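Local coordinates for methyltransferase (Pectobacterium atrosepticum SCRI1043, PDB 2P7I), which probably transfers a methyl group from S-adenosylmethionine to a substrate not yet identified, as a member of the Rossmann-like methyltransferases, at residues N65-I77 with I88-R102. Numbering follows the deposited sequence.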
ATOM      1  N   ASN B  65      10.502  -6.264  36.410  1.00 35.35           N
ATOM      2  CA  ASN B  65      10.402  -7.099  37.610  1.00 39.04           C
ATOM      3  C   ASN B  65       9.038  -7.041  38.322  1.00 39.99           C
ATOM      4  O   ASN B  65       8.749  -7.875  39.176  1.00 44.92           O
ATOM      5  CB  ASN B  65      11.516  -6.740  38.614  1.00 41.66           C
ATOM      6  CG  ASN B  65      11.536  -5.252  38.995  1.00 49.92           C
ATOM      7  OD1 ASN B  65      10.576  -4.508  38.762  1.00 62.37           O
ATOM      8  ND2 ASN B  65      12.645  -4.820  39.584  1.00 60.22           N
ATOM      9  N   ASP B  66       8.228  -6.036  38.021  1.00 35.44           N
ATOM     10  CA  ASP B  66       6.968  -5.863  38.722  1.00 32.99           C
ATOM     11  C   ASP B  66       5.857  -5.944  37.712  1.00 30.59           C
ATOM     12  O   ASP B  66       5.544  -4.956  37.059  1.00 30.19           O
ATOM     13  CB  ASP B  66       6.948  -4.527  39.448  1.00 32.96           C
ATOM     14  CG  ASP B  66       5.679  -4.302  40.236  1.00 36.73           C
ATOM     15  OD1 ASP B  66       4.778  -5.186  40.224  1.00 40.73           O
ATOM     16  OD2 ASP B  66       5.589  -3.229  40.887  1.00 39.09           O
ATOM     17  N   ILE B  67       5.294  -7.146  37.596  1.00 30.99           N
ATOM     18  CA  ILE B  67       4.273  -7.468  36.613  1.00 29.67           C
ATOM     19  C   ILE B  67       3.058  -7.976  37.341  1.00 29.48           C
ATOM     20  O   ILE B  67       3.167  -8.776  38.250  1.00 29.10           O
ATOM     21  CB  ILE B  67       4.721  -8.565  35.626  1.00 28.74           C
ATOM     22  CG1 ILE B  67       5.927  -8.088  34.803  1.00 32.04           C
ATOM     23  CG2 ILE B  67       3.581  -8.914  34.686  1.00 27.12           C
ATOM     24  CD1 ILE B  67       6.546  -9.161  33.895  1.00 33.17           C
ATOM     25  N   THR B  68       1.899  -7.479  36.933  1.00 28.40           N
ATOM     26  CA  THR B  68       0.628  -7.917  37.473  1.00 28.95           C
ATOM     27  C   THR B  68      -0.110  -8.567  36.313  1.00 29.49           C
ATOM     28  O   THR B  68      -0.150  -8.017  35.199  1.00 27.18           O
ATOM     29  CB  THR B  68      -0.155  -6.744  38.064  1.00 29.17           C
ATOM     30  OG1 THR B  68       0.605  -6.162  39.128  1.00 28.17           O
ATOM     31  CG2 THR B  68      -1.530  -7.168  38.584  1.00 26.35           C
ATOM     32  N   CYS B  69      -0.658  -9.753  36.571  1.00 26.44           N
ATOM     33  CA  CYS B  69      -1.265 -10.586  35.541  1.00 28.66           C
ATOM     34  C   CYS B  69      -2.693 -10.884  35.905  1.00 28.73           C
ATOM     35  O   CYS B  69      -2.937 -11.479  36.955  1.00 27.49           O
ATOM     36  CB  CYS B  69      -0.540 -11.927  35.420  1.00 28.92           C
ATOM     37  SG  CYS B  69       1.136 -11.900  34.772  1.00 33.00           S
ATOM     38  N   VAL B  70      -3.617 -10.511  35.021  1.00 27.84           N
ATOM     39  CA  VAL B  70      -5.035 -10.784  35.193  1.00 27.27           C
ATOM     40  C   VAL B  70      -5.441 -11.844  34.188  1.00 28.48           C
ATOM     41  O   VAL B  70      -5.211 -11.697  32.980  1.00 29.31           O
ATOM     42  CB  VAL B  70      -5.913  -9.525  35.004  1.00 26.29           C
ATOM     43  CG1 VAL B  70      -7.381  -9.852  35.227  1.00 27.32           C
ATOM     44  CG2 VAL B  70      -5.491  -8.429  35.950  1.00 27.67           C
ATOM     45  N   GLU B  71      -6.049 -12.909  34.702  1.00 30.29           N
ATOM     46  CA  GLU B  71      -6.463 -14.050  33.896  1.00 29.59           C
ATOM     47  C   GLU B  71      -7.689 -14.652  34.535  1.00 30.26           C
ATOM     48  O   GLU B  71      -7.740 -14.805  35.756  1.00 32.07           O
ATOM     49  CB  GLU B  71      -5.341 -15.085  33.831  1.00 28.93           C
ATOM     50  CG  GLU B  71      -5.695 -16.400  33.152  1.00 34.47           C
ATOM     51  CD  GLU B  71      -6.372 -16.239  31.804  1.00 37.35           C
ATOM     52  OE1 GLU B  71      -5.945 -15.388  30.989  1.00 37.91           O
ATOM     53  OE2 GLU B  71      -7.336 -16.987  31.551  1.00 39.48           O
ATOM     54  N   ALA B  72      -8.683 -14.972  33.708  1.00 32.21           N
ATOM     55  CA  ALA B  72      -9.977 -15.499  34.190  1.00 34.38           C
ATOM     56  C   ALA B  72      -9.937 -17.009  34.517  1.00 35.67           C
ATOM     57  O   ALA B  72     -10.713 -17.486  35.358  1.00 36.51           O
ATOM     58  CB  ALA B  72     -11.061 -15.213  33.164  1.00 32.56           C
ATOM     59  N   SER B  73      -9.054 -17.748  33.844  1.00 35.95           N
ATOM     60  CA  SER B  73      -8.974 -19.205  33.999  1.00 38.36           C
ATOM     61  C   SER B  73      -8.064 -19.626  35.141  1.00 39.94           C
ATOM     62  O   SER B  73      -6.853 -19.377  35.107  1.00 40.65           O
ATOM     63  CB  SER B  73      -8.440 -19.865  32.724  1.00 38.87           C
ATOM     64  OG  SER B  73      -8.029 -21.201  33.005  1.00 39.89           O
ATOM     65  N   GLU B  74      -8.641 -20.314  36.129  1.00 41.29           N
ATOM     66  CA  GLU B  74      -7.870 -20.822  37.258  1.00 41.83           C
ATOM     67  C   GLU B  74      -6.778 -21.785  36.790  1.00 40.10           C
ATOM     68  O   GLU B  74      -5.644 -21.739  37.277  1.00 39.50           O
ATOM     69  CB  GLU B  74      -8.795 -21.516  38.245  1.00 43.47           C
ATOM     70  CG  GLU B  74      -8.236 -21.613  39.632  1.00 51.92           C
ATOM     71  CD  GLU B  74      -9.129 -22.453  40.539  1.00 63.80           C
ATOM     72  OE1 GLU B  74     -10.358 -22.480  40.293  1.00 69.34           O
ATOM     73  OE2 GLU B  74      -8.600 -23.084  41.483  1.00 70.77           O
ATOM     74  N   GLU B  75      -7.120 -22.642  35.832  1.00 40.48           N
ATOM     75  CA  GLU B  75      -6.185 -23.654  35.341  1.00 40.51           C
ATOM     76  C   GLU B  75      -4.953 -22.984  34.727  1.00 39.99           C
ATOM     77  O   GLU B  75      -3.828 -23.264  35.134  1.00 39.31           O
ATOM     78  CB  GLU B  75      -6.872 -24.588  34.335  1.00 41.66           C
ATOM     79  N   ALA B  76      -5.193 -22.065  33.788  1.00 38.55           N
ATOM     80  CA  ALA B  76      -4.135 -21.302  33.104  1.00 37.26           C
ATOM     81  C   ALA B  76      -3.268 -20.527  34.100  1.00 37.50           C
ATOM     82  O   ALA B  76      -2.027 -20.554  34.051  1.00 35.71           O
ATOM     83  CB  ALA B  76      -4.764 -20.342  32.091  1.00 36.56           C
ATOM     84  N   ILE B  77      -3.939 -19.846  35.018  1.00 38.67           N
ATOM     85  CA  ILE B  77      -3.260 -18.973  35.961  1.00 40.08           C
ATOM     86  C   ILE B  77      -2.380 -19.790  36.913  1.00 40.59           C
ATOM     87  O   ILE B  77      -1.331 -19.323  37.353  1.00 41.75           O
ATOM     88  CB  ILE B  77      -4.293 -18.063  36.709  1.00 40.83           C
ATOM     89  CG1 ILE B  77      -3.646 -16.744  37.143  1.00 42.93           C
ATOM     90  CG2 ILE B  77      -4.921 -18.790  37.862  1.00 40.59           C
ATOM     91  CD1 ILE B  77      -4.633 -15.756  37.738  1.00 42.08           C
ATOM     92  N   ILE B  88       5.659 -11.661  39.991  1.00 43.28           N
ATOM     93  CA  ILE B  88       4.358 -11.597  39.328  1.00 39.51           C
ATOM     94  C   ILE B  88       3.298 -11.511  40.410  1.00 37.98           C
ATOM     95  O   ILE B  88       3.287 -12.310  41.358  1.00 37.20           O
ATOM     96  CB  ILE B  88       4.056 -12.860  38.506  1.00 39.89           C
ATOM     97  CG1 ILE B  88       5.165 -13.157  37.487  1.00 37.66           C
ATOM     98  CG2 ILE B  88       2.696 -12.738  37.836  1.00 34.24           C
ATOM     99  CD1 ILE B  88       5.333 -12.112  36.450  1.00 41.80           C
ATOM    100  N   THR B  89       2.410 -10.546  40.290  1.00 35.24           N
ATOM    101  CA  THR B  89       1.194 -10.555  41.057  1.00 33.81           C
ATOM    102  C   THR B  89       0.111 -11.159  40.186  1.00 32.39           C
ATOM    103  O   THR B  89      -0.171 -10.645  39.108  1.00 30.66           O
ATOM    104  CB  THR B  89       0.794  -9.144  41.459  1.00 35.30           C
ATOM    105  OG1 THR B  89       1.852  -8.562  42.245  1.00 37.68           O
ATOM    106  CG2 THR B  89      -0.482  -9.168  42.249  1.00 32.91           C
ATOM    107  N   TYR B  90      -0.494 -12.248  40.644  1.00 31.48           N
ATOM    108  CA  TYR B  90      -1.544 -12.918  39.887  1.00 32.06           C
ATOM    109  C   TYR B  90      -2.910 -12.474  40.391  1.00 31.63           C
ATOM    110  O   TYR B  90      -3.115 -12.388  41.584  1.00 30.90           O
ATOM    111  CB  TYR B  90      -1.414 -14.428  40.024  1.00 31.72           C
ATOM    112  CG  TYR B  90      -0.128 -14.958  39.453  1.00 33.42           C
ATOM    113  CD1 TYR B  90      -0.036 -15.294  38.117  1.00 35.89           C
ATOM    114  CD2 TYR B  90       0.998 -15.115  40.249  1.00 33.92           C
ATOM    115  CE1 TYR B  90       1.139 -15.782  37.587  1.00 38.25           C
ATOM    116  CE2 TYR B  90       2.185 -15.605  39.725  1.00 34.87           C
ATOM    117  CZ  TYR B  90       2.244 -15.933  38.393  1.00 35.56           C
ATOM    118  OH  TYR B  90       3.414 -16.406  37.847  1.00 43.22           O
ATOM    119  N   ILE B  91      -3.826 -12.163  39.474  1.00 31.15           N
ATOM    120  CA  ILE B  91      -5.190 -11.775  39.822  1.00 31.39           C
ATOM    121  C   ILE B  91      -6.127 -12.648  39.000  1.00 30.85           C
ATOM    122  O   ILE B  91      -6.174 -12.571  37.778  1.00 29.41           O
ATOM    123  CB  ILE B  91      -5.428 -10.280  39.566  1.00 32.84           C
ATOM    124  CG1 ILE B  91      -4.652  -9.468  40.608  1.00 36.28           C
ATOM    125  CG2 ILE B  91      -6.885  -9.946  39.660  1.00 32.76           C
ATOM    126  CD1 ILE B  91      -4.445  -8.107  40.220  1.00 39.79           C
ATOM    127  N   HIS B  92      -6.830 -13.537  39.678  1.00 28.55           N
ATOM    128  CA  HIS B  92      -7.717 -14.456  39.008  1.00 29.67           C
ATOM    129  C   HIS B  92      -9.066 -13.767  38.970  1.00 32.05           C
ATOM    130  O   HIS B  92      -9.760 -13.706  39.979  1.00 33.71           O
ATOM    131  CB  HIS B  92      -7.782 -15.781  39.781  1.00 31.21           C
ATOM    132  CG  HIS B  92      -8.776 -16.750  39.230  1.00 33.68           C
ATOM    133  ND1 HIS B  92      -9.466 -17.640  40.026  1.00 37.76           N
ATOM    134  CD2 HIS B  92      -9.211 -16.960  37.966  1.00 35.53           C
ATOM    135  CE1 HIS B  92     -10.278 -18.361  39.272  1.00 41.56           C
ATOM    136  NE2 HIS B  92     -10.148 -17.961  38.018  1.00 39.87           N
ATOM    137  N   SER B  93      -9.423 -13.195  37.824  1.00 30.99           N
ATOM    138  CA  SER B  93     -10.668 -12.460  37.707  1.00 30.74           C
ATOM    139  C   SER B  93     -11.021 -12.293  36.261  1.00 32.37           C
ATOM    140  O   SER B  93     -10.144 -12.346  35.404  1.00 31.61           O
ATOM    141  CB  SER B  93     -10.515 -11.069  38.326  1.00 29.00           C
ATOM    142  OG  SER B  93     -11.736 -10.340  38.256  1.00 35.57           O
ATOM    143  N   ARG B  94     -12.305 -12.067  35.993  1.00 31.31           N
ATOM    144  CA  ARG B  94     -12.728 -11.527  34.714  1.00 33.21           C
ATOM    145  C   ARG B  94     -12.479 -10.029  34.757  1.00 32.09           C
ATOM    146  O   ARG B  94     -12.507  -9.410  35.824  1.00 30.61           O
ATOM    147  CB  ARG B  94     -14.204 -11.791  34.463  1.00 33.37           C
ATOM    148  CG  ARG B  94     -14.567 -13.264  34.505  1.00 38.08           C
ATOM    149  CD  ARG B  94     -16.021 -13.441  34.170  1.00 42.21           C
ATOM    150  NE  ARG B  94     -16.315 -12.794  32.896  1.00 44.28           N
ATOM    151  CZ  ARG B  94     -16.351 -13.394  31.700  1.00 47.45           C
ATOM    152  NH1 ARG B  94     -16.146 -14.709  31.573  1.00 53.92           N
ATOM    153  NH2 ARG B  94     -16.630 -12.674  30.613  1.00 47.73           N
ATOM    154  N   PHE B  95     -12.246  -9.431  33.600  1.00 32.86           N
ATOM    155  CA  PHE B  95     -11.826  -8.050  33.568  1.00 33.22           C
ATOM    156  C   PHE B  95     -12.861  -7.112  34.186  1.00 35.22           C
ATOM    157  O   PHE B  95     -12.515  -6.146  34.866  1.00 35.78           O
ATOM    158  CB  PHE B  95     -11.511  -7.618  32.134  1.00 34.53           C
ATOM    159  CG  PHE B  95     -10.410  -8.427  31.461  1.00 30.19           C
ATOM    160  CD1 PHE B  95      -9.204  -8.667  32.084  1.00 37.94           C
ATOM    161  CD2 PHE B  95     -10.576  -8.909  30.181  1.00 30.70           C
ATOM    162  CE1 PHE B  95      -8.188  -9.399  31.439  1.00 38.41           C
ATOM    163  CE2 PHE B  95      -9.575  -9.615  29.541  1.00 35.05           C
ATOM    164  CZ  PHE B  95      -8.385  -9.868  30.172  1.00 34.95           C
ATOM    165  N   GLU B  96     -14.136  -7.398  33.961  1.00 36.35           N
ATOM    166  CA  GLU B  96     -15.192  -6.501  34.414  1.00 38.10           C
ATOM    167  C   GLU B  96     -15.313  -6.458  35.934  1.00 38.84           C
ATOM    168  O   GLU B  96     -15.794  -5.458  36.464  1.00 40.73           O
ATOM    169  CB  GLU B  96     -16.535  -6.857  33.778  1.00 39.28           C
ATOM    170  CG  GLU B  96     -16.924  -8.323  33.932  1.00 42.34           C
ATOM    171  CD  GLU B  96     -16.478  -9.201  32.761  1.00 48.19           C
ATOM    172  OE1 GLU B  96     -15.331  -9.062  32.261  1.00 47.98           O
ATOM    173  OE2 GLU B  96     -17.291 -10.043  32.340  1.00 54.92           O
ATOM    174  N   ASP B  97     -14.863  -7.515  36.616  1.00 39.31           N
ATOM    175  CA  ASP B  97     -14.912  -7.605  38.092  1.00 38.64           C
ATOM    176  C   ASP B  97     -13.600  -7.251  38.779  1.00 38.15           C
ATOM    177  O   ASP B  97     -13.547  -7.183  39.999  1.00 38.19           O
ATOM    178  CB  ASP B  97     -15.238  -9.038  38.557  1.00 40.51           C
ATOM    179  CG  ASP B  97     -16.431  -9.644  37.851  1.00 46.06           C
ATOM    180  OD1 ASP B  97     -17.436  -8.930  37.620  1.00 51.14           O
ATOM    181  OD2 ASP B  97     -16.360 -10.854  37.535  1.00 49.49           O
ATOM    182  N   ALA B  98     -12.535  -7.084  38.013  1.00 36.49           N
ATOM    183  CA  ALA B  98     -11.200  -6.970  38.562  1.00 36.42           C
ATOM    184  C   ALA B  98     -11.026  -5.670  39.341  1.00 38.64           C
ATOM    185  O   ALA B  98     -11.337  -4.572  38.862  1.00 38.99           O
ATOM    186  CB  ALA B  98     -10.155  -7.076  37.444  1.00 34.39           C
ATOM    187  N   GLN B  99     -10.528  -5.811  40.560  1.00 40.14           N
ATOM    188  CA  GLN B  99     -10.237  -4.680  41.413  1.00 41.36           C
ATOM    189  C   GLN B  99      -8.734  -4.669  41.588  1.00 38.42           C
ATOM    190  O   GLN B  99      -8.188  -5.520  42.273  1.00 39.28           O
ATOM    191  CB  GLN B  99     -10.926  -4.860  42.761  1.00 43.13           C
ATOM    192  CG  GLN B  99     -12.439  -4.942  42.661  1.00 52.30           C
ATOM    193  CD  GLN B  99     -13.095  -3.569  42.620  1.00 65.69           C
ATOM    194  OE1 GLN B  99     -13.339  -2.964  43.671  1.00 79.06           O
ATOM    195  NE2 GLN B  99     -13.391  -3.072  41.410  1.00 74.08           N
ATOM    196  N   LEU B 100      -8.057  -3.722  40.959  1.00 35.23           N
ATOM    197  CA  LEU B 100      -6.606  -3.714  40.999  1.00 32.42           C
ATOM    198  C   LEU B 100      -6.129  -2.742  42.061  1.00 33.11           C
ATOM    199  O   LEU B 100      -6.741  -1.702  42.271  1.00 35.11           O
ATOM    200  CB  LEU B 100      -6.023  -3.358  39.625  1.00 32.48           C
ATOM    201  CG  LEU B 100      -6.512  -4.302  38.525  1.00 32.26           C
ATOM    202  CD1 LEU B 100      -5.797  -4.018  37.192  1.00 26.25           C
ATOM    203  CD2 LEU B 100      -6.352  -5.741  38.966  1.00 34.72           C
ATOM    204  N   PRO B 101      -5.016  -3.063  42.712  1.00 32.46           N
ATOM    205  CA  PRO B 101      -4.544  -2.270  43.839  1.00 34.94           C
ATOM    206  C   PRO B 101      -3.903  -0.953  43.478  1.00 33.65           C
ATOM    207  O   PRO B 101      -3.657  -0.141  44.352  1.00 33.49           O
ATOM    208  CB  PRO B 101      -3.496  -3.182  44.479  1.00 35.96           C
ATOM    209  CG  PRO B 101      -2.978  -4.007  43.367  1.00 36.54           C
ATOM    210  CD  PRO B 101      -4.154  -4.231  42.453  1.00 33.90           C
ATOM    211  N   ARG B 102      -3.667  -0.729  42.197  1.00 32.59           N
ATOM    212  CA  ARG B 102      -2.697   0.248  41.756  1.00 33.22           C
ATOM    213  C   ARG B 102      -3.054   0.681  40.332  1.00 30.31           C
ATOM    214  O   ARG B 102      -3.934   0.094  39.720  1.00 30.29           O
ATOM    215  CB  ARG B 102      -1.349  -0.465  41.764  1.00 35.05           C
ATOM    216  CG  ARG B 102      -0.132   0.408  41.932  1.00 48.21           C
ATOM    217  CD  ARG B 102       0.988  -0.362  42.666  1.00 56.76           C
ATOM    218  NE  ARG B 102       1.142  -1.749  42.180  1.00 64.47           N
ATOM    219  CZ  ARG B 102       2.231  -2.251  41.581  1.00 64.18           C
ATOM    220  NH1 ARG B 102       3.320  -1.514  41.389  1.00 63.13           N
ATOM    221  NH2 ARG B 102       2.238  -3.518  41.183  1.00 62.54           N
TER
HETATM  222  O   HOH W   1       3.976  -7.651  40.933  1.00 48.51           O
HETATM  223  O   HOH W   2      -0.664  -4.806  41.095  1.00 44.76           O
HETATM  224  O   HOH W   3     -11.597 -20.459  36.527  1.00 67.50           O
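The imidazole of His92 lies against the first turn of helix 74-83, with Glu74 CA over one face and the carbonyl oxygen of Glu71 at its edge. His92 CG is anti to the backbone N (chi1 175°), which swings the ring toward Ala72, where NE2 makes a weak, bent hydrogen bond of 2.8 Å to Ala72 O. The guanidinium of Arg102 is met edge-on by the carboxylate of Asp66, the two planes only 11° apart. Arg102 NH1 reaches Asp66 OD2 at 2.9 Å and Arg102 NH2 reaches Asp66 OD1 at 3.2 Å, an end-on, two-nitrogen salt bridge that should hold both groups nearly coplanar. A water links Asp66 OD1, Ile67 O and Thr89 OG1. Over one face of the Tyr90 ring sits Ile88 CG2, which also touches Cys69 SG at 3.5 Å, while Ile77 CG1 approaches the same ring obliquely. Strands 67-71 and 88-92 run parallel beside one another: Ile67 O and Cys69 O accept from Thr89 N and Ile91 N, while Cys69 N and Glu71 N donate to Thr89 O and Ile91 O; Ser93 N to Glu71 O continues the ladder just beyond strand 88-92. On the Thr68 and Val70 face, Thr68 CG2 presses on Ile91 CD1 at a tight 3.5 Å, Val70 CG1 meets Phe95 CD1 and Val70 CG2 meets Leu100 CD2. The pair exemplifies the beta-alpha-beta crossover of Rossmann-like methyltransferases: strand 67-71 ends in Glu71, whose OE1 accepts from Phe52 N, and helix 74-83 returns the chain to edge strand 88-92. Strand 46-49 flanks 67-71 on its other side, helix 55-60 packs on Ile67, Cys69 and Ile88, and helix 119-130 meets Phe95 and Leu100.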